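Local coordinates for protein antitoxin epsilon (Streptococcus pyogenes, PDB 1GVN) that neutralises its cognate zeta toxin as the antitoxin of a plasmid-borne type II toxin-antitoxin system that kills cells which lose the plasmid, at residues Ala19-Arg24 with Arg78-Val83; Asn23-Tyr28 with Val44-Gln49; Glu12-Leu17 with Glu71-Met76. All coordinates share one frame; numbering follows the deposited sequence.

Contact 1. Residues Ala19-Arg24 with Arg78-Val83; sequences ASVYNR and RYSKQV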
loop_
_atom_site.group_PDB
_atom_site.type_symbol
_atom_site.label_atom_id
_atom_site.label_comp_id
_atom_site.label_asym_id
_atom_site.label_seq_id
_atom_site.Cartn_x
_atom_site.Cartn_y
_atom_site.Cartn_z
ATOM N N ALA A 19 -3.950 3.055 -13.128
ATOM C CA ALA A 19 -4.649 2.087 -13.973
ATOM C C ALA A 19 -3.678 0.980 -14.381
ATOM O O ALA A 19 -4.042 -0.198 -14.452
ATOM C CB ALA A 19 -5.215 2.778 -15.214
ATOM N N SER A 20 -2.437 1.368 -14.644
ATOM C CA SER A 20 -1.405 0.419 -15.035
ATOM C C SER A 20 -1.129 -0.582 -13.909
ATOM O O SER A 20 -1.080 -1.795 -14.133
ATOM C CB SER A 20 -0.118 1.173 -15.381
ATOM O OG SER A 20 0.933 0.278 -15.675
ATOM N N VAL A 21 -0.958 -0.062 -12.700
ATOM C CA VAL A 21 -0.669 -0.894 -11.533
ATOM C C VAL A 21 -1.877 -1.749 -11.148
ATOM O O VAL A 21 -1.750 -2.952 -10.897
ATOM C CB VAL A 21 -0.251 -0.005 -10.330
ATOM C CG1 VAL A 21 -0.036 -0.850 -9.086
ATOM C CG2 VAL A 21 1.028 0.756 -10.676
ATOM N N TYR A 22 -3.051 -1.129 -11.103
ATOM C CA TYR A 22 -4.257 -1.858 -10.739
ATOM C C TYR A 22 -4.519 -2.976 -11.749
ATOM O O TYR A 22 -4.787 -4.120 -11.372
ATOM C CB TYR A 22 -5.461 -0.922 -10.712
ATOM C CG TYR A 22 -6.721 -1.609 -10.259
ATOM C CD1 TYR A 22 -6.988 -1.794 -8.901
ATOM C CD2 TYR A 22 -7.633 -2.110 -11.187
ATOM C CE1 TYR A 22 -8.142 -2.469 -8.476
ATOM C CE2 TYR A 22 -8.782 -2.784 -10.776
ATOM C CZ TYR A 22 -9.030 -2.960 -9.424
ATOM O OH TYR A 22 -10.167 -3.622 -9.026
ATOM N N ASN A 23 -4.440 -2.640 -13.032
ATOM C CA ASN A 23 -4.681 -3.628 -14.077
ATOM C C ASN A 23 -3.721 -4.805 -14.014
ATOM O O ASN A 23 -4.123 -5.937 -14.245
ATOM C CB ASN A 23 -4.640 -2.977 -15.462
ATOM C CG ASN A 23 -5.879 -2.147 -15.742
ATOM O OD1 ASN A 23 -6.954 -2.446 -15.227
ATOM N ND2 ASN A 23 -5.740 -1.109 -16.565
ATOM N N ARG A 24 -2.459 -4.540 -13.692
ATOM C CA ARG A 24 -1.472 -5.609 -13.572
ATOM C C ARG A 24 -1.934 -6.566 -12.480
ATOM O O ARG A 24 -1.952 -7.783 -12.663
ATOM C CB ARG A 24 -0.100 -5.032 -13.198
ATOM C CG ARG A 24 0.976 -6.081 -12.913
ATOM C CD ARG A 24 2.282 -5.419 -12.475
ATOM N NE ARG A 24 2.753 -4.471 -13.481
ATOM C CZ ARG A 24 3.060 -3.200 -13.234
ATOM N NH1 ARG A 24 2.953 -2.708 -12.006
ATOM N NH2 ARG A 24 3.453 -2.410 -14.223
ATOM N N ARG A 78 6.279 -0.572 -8.124
ATOM C CA ARG A 78 7.472 -1.345 -7.795
ATOM C C ARG A 78 7.122 -2.616 -7.022
ATOM O O ARG A 78 7.570 -3.704 -7.366
ATOM C CB ARG A 78 8.439 -0.504 -6.949
ATOM C CG ARG A 78 9.092 0.670 -7.685
ATOM C CD ARG A 78 10.208 1.274 -6.839
ATOM N NE ARG A 78 9.716 1.953 -5.639
ATOM C CZ ARG A 78 9.365 3.238 -5.594
ATOM N NH1 ARG A 78 9.451 3.991 -6.681
ATOM N NH2 ARG A 78 8.934 3.771 -4.459
ATOM N N TYR A 79 6.322 -2.466 -5.975
ATOM C CA TYR A 79 5.935 -3.600 -5.143
ATOM C C TYR A 79 5.154 -4.691 -5.878
ATOM O O TYR A 79 5.426 -5.878 -5.694
ATOM C CB TYR A 79 5.118 -3.112 -3.942
ATOM C CG TYR A 79 4.647 -4.234 -3.045
ATOM C CD1 TYR A 79 5.556 -5.017 -2.332
ATOM C CD2 TYR A 79 3.290 -4.539 -2.940
ATOM C CE1 TYR A 79 5.121 -6.080 -1.538
ATOM C CE2 TYR A 79 2.846 -5.592 -2.155
ATOM C CZ TYR A 79 3.763 -6.359 -1.461
ATOM O OH TYR A 79 3.316 -7.431 -0.737
ATOM N N SER A 80 4.190 -4.297 -6.706
ATOM C CA SER A 80 3.389 -5.275 -7.437
ATOM C C SER A 80 4.262 -6.156 -8.331
ATOM O O SER A 80 4.044 -7.367 -8.423
ATOM C CB SER A 80 2.313 -4.577 -8.283
ATOM O OG SER A 80 2.883 -3.719 -9.251
ATOM N N LYS A 81 5.252 -5.552 -8.979
ATOM C CA LYS A 81 6.139 -6.304 -9.855
ATOM C C LYS A 81 6.879 -7.403 -9.098
ATOM O O LYS A 81 7.268 -8.410 -9.688
ATOM C CB LYS A 81 7.148 -5.367 -10.522
ATOM C CG LYS A 81 6.522 -4.350 -11.454
ATOM C CD LYS A 81 7.589 -3.494 -12.126
ATOM C CE LYS A 81 6.966 -2.468 -13.055
ATOM N NZ LYS A 81 7.999 -1.596 -13.676
ATOM N N GLN A 82 7.062 -7.214 -7.794
ATOM C CA GLN A 82 7.762 -8.198 -6.971
ATOM C C GLN A 82 6.855 -9.326 -6.473
ATOM O O GLN A 82 7.187 -10.501 -6.609
ATOM C CB GLN A 82 8.415 -7.518 -5.755
ATOM C CG GLN A 82 9.313 -8.454 -4.944
ATOM C CD GLN A 82 9.876 -7.820 -3.682
ATOM O OE1 GLN A 82 10.265 -6.651 -3.676
ATOM N NE2 GLN A 82 9.943 -8.602 -2.607
ATOM N N VAL A 83 5.713 -8.972 -5.894
ATOM C CA VAL A 83 4.797 -9.974 -5.358
ATOM C C VAL A 83 4.126 -10.873 -6.385
ATOM O O VAL A 83 3.783 -12.016 -6.078
ATOM C CB VAL A 83 3.694 -9.330 -4.514
ATOM C CG1 VAL A 83 4.283 -8.790 -3.243
ATOM C CG2 VAL A 83 3.012 -8.226 -5.300
#
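R24 reaches across from helix 5-31 to S80 on helix 63-83, and its NH1 donates a hydrogen bond to S80 OG at 2.9 Å, the closest point of the contact. The N-H...O angle of 144° makes this a bent bond, but the hydroxyl oxygen lies at the edge of the guanidinium and close to its plane. The arginine gets there by a turn in its chain: CG and CD run out extended, then chi3 of -57° swings the head round toward the serine. The same NH1 also bonds N77 OD1, so one nitrogen links two residues a turn apart. S80 OG is tied back to its own helix as well, through the carbonyl oxygens of M76 and N77. The two segments run nearly parallel, at 18°, as the first and third helices of a three-helix bundle, their axes 10.1 Å apart. Buried V21 completes the packed part, with CG1 4.1 Å from S80 OG and further contacts to M76 and N77. The solvent side belongs to exposed K81, whose extended chain crosses the arginine and lays CE over one guanidinium face, 3.7 Å from R24 NH2. The two cationic ends, R24 NH2 and K81 NZ, stay 4.7 Å apart. The lysine is paired outward instead, with an acidic side chain on the chain of another protein in the assembly.

Contact 2. Residues Asn23-Tyr28 with Val44-Gln49; sequences NRVLNY and VNLLNQ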
loop_
_atom_site.group_PDB
_atom_site.type_symbol
_atom_site.label_atom_id
_atom_site.label_comp_id
_atom_site.label_asym_id
_atom_site.label_seq_id
_atom_site.Cartn_x
_atom_site.Cartn_y
_atom_site.Cartn_z
ATOM N N ASN A 23 -4.440 -2.640 -13.032
ATOM C CA ASN A 23 -4.681 -3.628 -14.077
ATOM C C ASN A 23 -3.721 -4.805 -14.014
ATOM O O ASN A 23 -4.123 -5.937 -14.245
ATOM C CB ASN A 23 -4.640 -2.977 -15.462
ATOM C CG ASN A 23 -5.879 -2.147 -15.742
ATOM O OD1 ASN A 23 -6.954 -2.446 -15.227
ATOM N ND2 ASN A 23 -5.740 -1.109 -16.565
ATOM N N ARG A 24 -2.459 -4.540 -13.692
ATOM C CA ARG A 24 -1.472 -5.609 -13.572
ATOM C C ARG A 24 -1.934 -6.566 -12.480
ATOM O O ARG A 24 -1.952 -7.783 -12.663
ATOM C CB ARG A 24 -0.100 -5.032 -13.198
ATOM C CG ARG A 24 0.976 -6.081 -12.913
ATOM C CD ARG A 24 2.282 -5.419 -12.475
ATOM N NE ARG A 24 2.753 -4.471 -13.481
ATOM C CZ ARG A 24 3.060 -3.200 -13.234
ATOM N NH1 ARG A 24 2.953 -2.708 -12.006
ATOM N NH2 ARG A 24 3.453 -2.410 -14.223
ATOM N N VAL A 25 -2.309 -6.006 -11.336
ATOM C CA VAL A 25 -2.767 -6.809 -10.213
ATOM C C VAL A 25 -4.069 -7.542 -10.525
ATOM O O VAL A 25 -4.203 -8.734 -10.225
ATOM C CB VAL A 25 -2.956 -5.938 -8.956
ATOM C CG1 VAL A 25 -3.458 -6.794 -7.797
ATOM C CG2 VAL A 25 -1.632 -5.281 -8.585
ATOM N N LEU A 26 -5.029 -6.838 -11.117
ATOM C CA LEU A 26 -6.302 -7.463 -11.468
ATOM C C LEU A 26 -6.058 -8.631 -12.423
ATOM O O LEU A 26 -6.584 -9.726 -12.221
ATOM C CB LEU A 26 -7.240 -6.453 -12.141
ATOM C CG LEU A 26 -8.586 -7.043 -12.598
ATOM C CD1 LEU A 26 -9.389 -7.550 -11.394
ATOM C CD2 LEU A 26 -9.375 -5.980 -13.349
ATOM N N ASN A 27 -5.260 -8.393 -13.463
ATOM C CA ASN A 27 -4.963 -9.445 -14.433
ATOM C C ASN A 27 -4.394 -10.693 -13.781
ATOM O O ASN A 27 -4.790 -11.813 -14.106
ATOM C CB ASN A 27 -3.981 -8.947 -15.499
ATOM C CG ASN A 27 -4.679 -8.523 -16.772
ATOM O OD1 ASN A 27 -5.680 -9.121 -17.170
ATOM N ND2 ASN A 27 -4.148 -7.494 -17.431
ATOM N N TYR A 28 -3.458 -10.495 -12.863
ATOM C CA TYR A 28 -2.821 -11.606 -12.168
ATOM C C TYR A 28 -3.834 -12.386 -11.337
ATOM O O TYR A 28 -3.919 -13.614 -11.431
ATOM C CB TYR A 28 -1.695 -11.068 -11.283
ATOM C CG TYR A 28 -0.926 -12.123 -10.523
ATOM C CD1 TYR A 28 -1.457 -12.712 -9.377
ATOM C CD2 TYR A 28 0.351 -12.505 -10.931
ATOM C CE1 TYR A 28 -0.733 -13.650 -8.648
ATOM C CE2 TYR A 28 1.087 -13.443 -10.205
ATOM C CZ TYR A 28 0.536 -14.007 -9.065
ATOM O OH TYR A 28 1.267 -14.909 -8.324
ATOM N N VAL A 44 -4.513 -10.850 -3.457
ATOM C CA VAL A 44 -5.873 -10.356 -3.333
ATOM C C VAL A 44 -5.888 -9.253 -2.274
ATOM O O VAL A 44 -6.634 -8.286 -2.388
ATOM C CB VAL A 44 -6.843 -11.495 -2.947
ATOM C CG1 VAL A 44 -8.245 -10.944 -2.685
ATOM C CG2 VAL A 44 -6.902 -12.516 -4.087
ATOM N N ASN A 45 -5.065 -9.406 -1.241
ATOM C CA ASN A 45 -4.979 -8.392 -0.195
ATOM C C ASN A 45 -4.484 -7.101 -0.852
ATOM O O ASN A 45 -5.004 -6.011 -0.593
ATOM C CB ASN A 45 -4.010 -8.841 0.901
ATOM C CG ASN A 45 -3.949 -7.864 2.061
ATOM O OD1 ASN A 45 -3.359 -6.788 1.957
ATOM N ND2 ASN A 45 -4.572 -8.232 3.173
ATOM N N LEU A 46 -3.492 -7.229 -1.725
ATOM C CA LEU A 46 -2.953 -6.070 -2.429
ATOM C C LEU A 46 -4.018 -5.446 -3.325
ATOM O O LEU A 46 -4.178 -4.223 -3.359
ATOM C CB LEU A 46 -1.751 -6.473 -3.286
ATOM C CG LEU A 46 -1.188 -5.379 -4.201
ATOM C CD1 LEU A 46 -0.757 -4.182 -3.374
ATOM C CD2 LEU A 46 -0.019 -5.929 -4.994
ATOM N N LEU A 47 -4.737 -6.287 -4.061
ATOM C CA LEU A 47 -5.789 -5.803 -4.944
ATOM C C LEU A 47 -6.792 -4.970 -4.148
ATOM O O LEU A 47 -7.192 -3.886 -4.575
ATOM C CB LEU A 47 -6.521 -6.978 -5.605
ATOM C CG LEU A 47 -7.687 -6.588 -6.527
ATOM C CD1 LEU A 47 -7.152 -5.881 -7.762
ATOM C CD2 LEU A 47 -8.470 -7.830 -6.939
ATOM N N ASN A 48 -7.190 -5.482 -2.987
ATOM C CA ASN A 48 -8.155 -4.793 -2.146
ATOM C C ASN A 48 -7.630 -3.469 -1.618
ATOM O O ASN A 48 -8.386 -2.510 -1.484
ATOM C CB ASN A 48 -8.608 -5.702 -1.002
ATOM C CG ASN A 48 -9.475 -6.853 -1.498
ATOM O OD1 ASN A 48 -10.129 -6.737 -2.534
ATOM N ND2 ASN A 48 -9.493 -7.956 -0.760
ATOM N N GLN A 49 -6.333 -3.422 -1.326
ATOM C CA GLN A 49 -5.757 -2.158 -0.886
ATOM C C GLN A 49 -5.773 -1.125 -2.009
ATOM O O GLN A 49 -6.037 0.035 -1.802
ATOM C CB GLN A 49 -4.328 -2.364 -0.381
ATOM C CG GLN A 49 -4.233 -3.184 0.895
ATOM C CD GLN A 49 -2.804 -3.369 1.363
ATOM O OE1 GLN A 49 -2.102 -2.398 1.643
ATOM N NE2 GLN A 49 -2.370 -4.621 1.453
#
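V25 and L47 mark the closest backbone approach, 6.2 Å between their CA atoms, where the two helical segments run roughly antiparallel at 141° with axes 9.7 Å apart. The side chains that meet here are all aliphatic and buried. V25 is directed toward helix 42-54 and divides the work between its two methyls. CG1, anti to the backbone N (chi1 179°), meets L47, touching CB at 3.8 Å and CD1 at the same distance; the two side chains slide past one another in opposite directions, so the valine sits alongside the leucine instead of meeting it head on. CG2 is directed to the other neighbour and comes to 4.0 Å from L46 CD2, the pair crossing at a slant. L47 goes further still: with CG anti to the backbone N and chi2 at 68°, its CD1 reaches the backbone of the opposite helix, 4.1 Å from L26 N and 4.4 Å from L26 CB. The effect is a leucine lying along the V25-L26 step while the valine fits between two consecutive leucines. No directional bond fixes the pairing, which rests on the fit of these branched chains. L46 also packs on M76 and V83 of helix 63-83, and V25 touches S80 there. L26 borders the chain of the other protein, whereas the far flank of helix 42-54 faces the second antitoxin subunit, where Q49 OE1 bonds Y72 OH of that subunit, leaving the V25-L47 pair in the interior of the three-helix bundle.

Contact 3. Residues Glu12-Leu17 with Glu71-Met76; sequences EIINEL and EYWRSM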
loop_
_atom_site.group_PDB
_atom_site.type_symbol
_atom_site.label_atom_id
_atom_site.label_comp_id
_atom_site.label_asym_id
_atom_site.label_seq_id
_atom_site.Cartn_x
_atom_site.Cartn_y
_atom_site.Cartn_z
ATOM N N GLU A 12 -3.737 13.681 -13.948
ATOM C CA GLU A 12 -3.752 12.911 -15.186
ATOM C C GLU A 12 -2.690 11.815 -15.137
ATOM O O GLU A 12 -2.920 10.692 -15.591
ATOM C CB GLU A 12 -3.506 13.827 -16.389
ATOM C CG GLU A 12 -3.677 13.138 -17.738
ATOM C CD GLU A 12 -2.358 12.707 -18.369
ATOM O OE1 GLU A 12 -1.544 12.049 -17.684
ATOM O OE2 GLU A 12 -2.138 13.020 -19.561
ATOM N N ILE A 13 -1.526 12.140 -14.588
ATOM C CA ILE A 13 -0.444 11.162 -14.488
ATOM C C ILE A 13 -0.835 10.070 -13.492
ATOM O O ILE A 13 -0.665 8.883 -13.766
ATOM C CB ILE A 13 0.879 11.832 -14.039
ATOM C CG1 ILE A 13 1.341 12.839 -15.100
ATOM C CG2 ILE A 13 1.961 10.777 -13.812
ATOM C CD1 ILE A 13 1.634 12.231 -16.462
ATOM N N ILE A 14 -1.366 10.473 -12.341
ATOM C CA ILE A 14 -1.794 9.510 -11.332
ATOM C C ILE A 14 -2.791 8.522 -11.926
ATOM O O ILE A 14 -2.642 7.315 -11.769
ATOM C CB ILE A 14 -2.469 10.201 -10.121
ATOM C CG1 ILE A 14 -1.427 10.972 -9.313
ATOM C CG2 ILE A 14 -3.171 9.153 -9.235
ATOM C CD1 ILE A 14 -2.021 11.843 -8.236
ATOM N N ASN A 15 -3.809 9.036 -12.610
ATOM C CA ASN A 15 -4.823 8.168 -13.193
ATOM C C ASN A 15 -4.243 7.182 -14.195
ATOM O O ASN A 15 -4.676 6.036 -14.257
ATOM C CB ASN A 15 -5.938 8.995 -13.838
ATOM C CG ASN A 15 -6.840 9.647 -12.806
ATOM O OD1 ASN A 15 -7.024 9.113 -11.712
ATOM N ND2 ASN A 15 -7.419 10.791 -13.152
ATOM N N GLU A 16 -3.257 7.610 -14.974
ATOM C CA GLU A 16 -2.651 6.704 -15.938
ATOM C C GLU A 16 -1.817 5.641 -15.233
ATOM O O GLU A 16 -1.932 4.454 -15.534
ATOM C CB GLU A 16 -1.774 7.468 -16.931
ATOM C CG GLU A 16 -2.558 8.188 -18.013
ATOM C CD GLU A 16 -1.671 8.676 -19.149
ATOM O OE1 GLU A 16 -0.865 7.866 -19.659
ATOM O OE2 GLU A 16 -1.785 9.861 -19.535
ATOM N N LEU A 17 -0.986 6.063 -14.287
ATOM C CA LEU A 17 -0.141 5.114 -13.570
ATOM C C LEU A 17 -0.948 4.139 -12.720
ATOM O O LEU A 17 -0.678 2.938 -12.726
ATOM C CB LEU A 17 0.866 5.854 -12.687
ATOM C CG LEU A 17 1.787 4.982 -11.828
ATOM C CD1 LEU A 17 2.587 4.033 -12.707
ATOM C CD2 LEU A 17 2.725 5.887 -11.015
ATOM N N GLU A 71 3.419 9.265 -5.464
ATOM C CA GLU A 71 4.486 8.404 -4.955
ATOM C C GLU A 71 3.907 7.051 -4.537
ATOM O O GLU A 71 4.537 6.012 -4.730
ATOM C CB GLU A 71 5.189 9.064 -3.767
ATOM C CG GLU A 71 6.268 8.199 -3.107
ATOM C CD GLU A 71 7.251 7.603 -4.103
ATOM O OE1 GLU A 71 7.457 8.205 -5.179
ATOM O OE2 GLU A 71 7.830 6.539 -3.807
ATOM N N TYR A 72 2.709 7.071 -3.961
ATOM C CA TYR A 72 2.040 5.839 -3.547
ATOM C C TYR A 72 1.988 4.877 -4.729
ATOM O O TYR A 72 2.355 3.704 -4.621
ATOM C CB TYR A 72 0.607 6.131 -3.097
ATOM C CG TYR A 72 -0.230 4.886 -2.880
ATOM C CD1 TYR A 72 -0.205 4.209 -1.663
ATOM C CD2 TYR A 72 -1.019 4.365 -3.908
ATOM C CE1 TYR A 72 -0.949 3.038 -1.471
ATOM C CE2 TYR A 72 -1.767 3.195 -3.726
ATOM C CZ TYR A 72 -1.727 2.540 -2.508
ATOM O OH TYR A 72 -2.474 1.392 -2.322
ATOM N N TRP A 73 1.520 5.382 -5.863
ATOM C CA TRP A 73 1.404 4.553 -7.046
ATOM C C TRP A 73 2.747 4.138 -7.611
ATOM O O TRP A 73 2.862 3.069 -8.203
ATOM C CB TRP A 73 0.540 5.254 -8.095
ATOM C CG TRP A 73 -0.887 5.264 -7.666
ATOM C CD1 TRP A 73 -1.594 6.325 -7.178
ATOM C CD2 TRP A 73 -1.756 4.132 -7.587
ATOM N NE1 TRP A 73 -2.853 5.919 -6.794
ATOM C CE2 TRP A 73 -2.977 4.578 -7.035
ATOM C CE3 TRP A 73 -1.619 2.779 -7.926
ATOM C CZ2 TRP A 73 -4.058 3.718 -6.816
ATOM C CZ3 TRP A 73 -2.693 1.926 -7.709
ATOM C CH2 TRP A 73 -3.898 2.401 -7.157
ATOM N N ARG A 74 3.769 4.968 -7.423
ATOM C CA ARG A 74 5.094 4.591 -7.896
ATOM C C ARG A 74 5.548 3.412 -7.037
ATOM O O ARG A 74 6.054 2.418 -7.556
ATOM C CB ARG A 74 6.112 5.729 -7.737
ATOM C CG ARG A 74 5.867 6.969 -8.590
ATOM C CD ARG A 74 7.136 7.833 -8.630
ATOM N NE ARG A 74 6.902 9.169 -9.169
ATOM C CZ ARG A 74 6.583 10.227 -8.430
ATOM N NH1 ARG A 74 6.464 10.107 -7.113
ATOM N NH2 ARG A 74 6.383 11.405 -9.007
ATOM N N SER A 75 5.361 3.517 -5.723
ATOM C CA SER A 75 5.789 2.434 -4.839
ATOM C C SER A 75 5.016 1.146 -5.086
ATOM O O SER A 75 5.596 0.062 -5.044
ATOM C CB SER A 75 5.675 2.828 -3.360
ATOM O OG SER A 75 4.329 3.016 -2.966
ATOM N N MET A 76 3.715 1.253 -5.331
ATOM C CA MET A 76 2.916 0.055 -5.593
ATOM C C MET A 76 3.269 -0.512 -6.963
ATOM O O MET A 76 3.103 -1.709 -7.212
ATOM C CB MET A 76 1.417 0.370 -5.508
ATOM C CG MET A 76 0.919 0.536 -4.073
ATOM S SD MET A 76 1.222 -0.965 -3.085
ATOM C CE MET A 76 -0.054 -0.845 -1.855
#
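Between L17 and W73 lies a buried apolar contact that joins the N-terminal half of helix 5-31 to the middle of helix 63-83. The segments run side by side in the same direction, at 23°, with axes 9.8 Å apart, and L17 and W73 have the nearest CA atoms. L17 carries most of its helix's share. Its CG stands anti to the backbone N (chi1 178°), which sets CD2 against the backbone at W73 and R74: the methyl lies 3.7 Å from W73 CB and 3.9 Å from R74 N. The side chains of L17 and W73 pass in opposite directions, so the leucine covers the base of the tryptophan and not its indole. The indole is met one turn earlier, where I14 crosses it at about a right angle and CG2 approaches CD1 of W73 at 3.8 Å, coming in obliquely. Y72, its neighbour in sequence, brings CD2 over one face of the indole, toward its rim and 3.6 Å above the ring plane. Beside the leucine, the aliphatic part of partly exposed R74 brings CG to 4.1 Å from L17 CD2, while its guanidinium is held by two carboxylates. NH1 makes a salt bridge of 2.9 Å to the anti lone pair of E71 OE1, and NE pairs with an acidic side chain of the other protein's chain, so R74 carries the contact out to the surface where that protein binds. E71 has a second cation in R78, which probably tempers its charge. A53 of helix 42-54 and S18 and V21 of helix 5-31 also touch W73, which is thus a buried indole enclosed by all three helices of the antitoxin's three-helix bundle.

Overall arrangement
From the N terminus, helix 5-31 offers three successive sites: 12-17 for contact 3, 19-24 for contact 1 and, overlapping it at N23 and R24, 23-28 for contact 2. The chain then turns back, and helix 42-54 closes the shortest loop at contact 2. Helix 63-83 next closes contact 3 at 71-76, and contact 1 about two turns later at 78-83. Contact 2 thus lies wholly within the span of contact 3, whereas contacts 1 and 3 cross, as two parallel helices paired in step must. Contacts 1 and 3 bind the first helix to the third, contact 2 the first to the second, and packing of Y79 on L46 joins the third to the second.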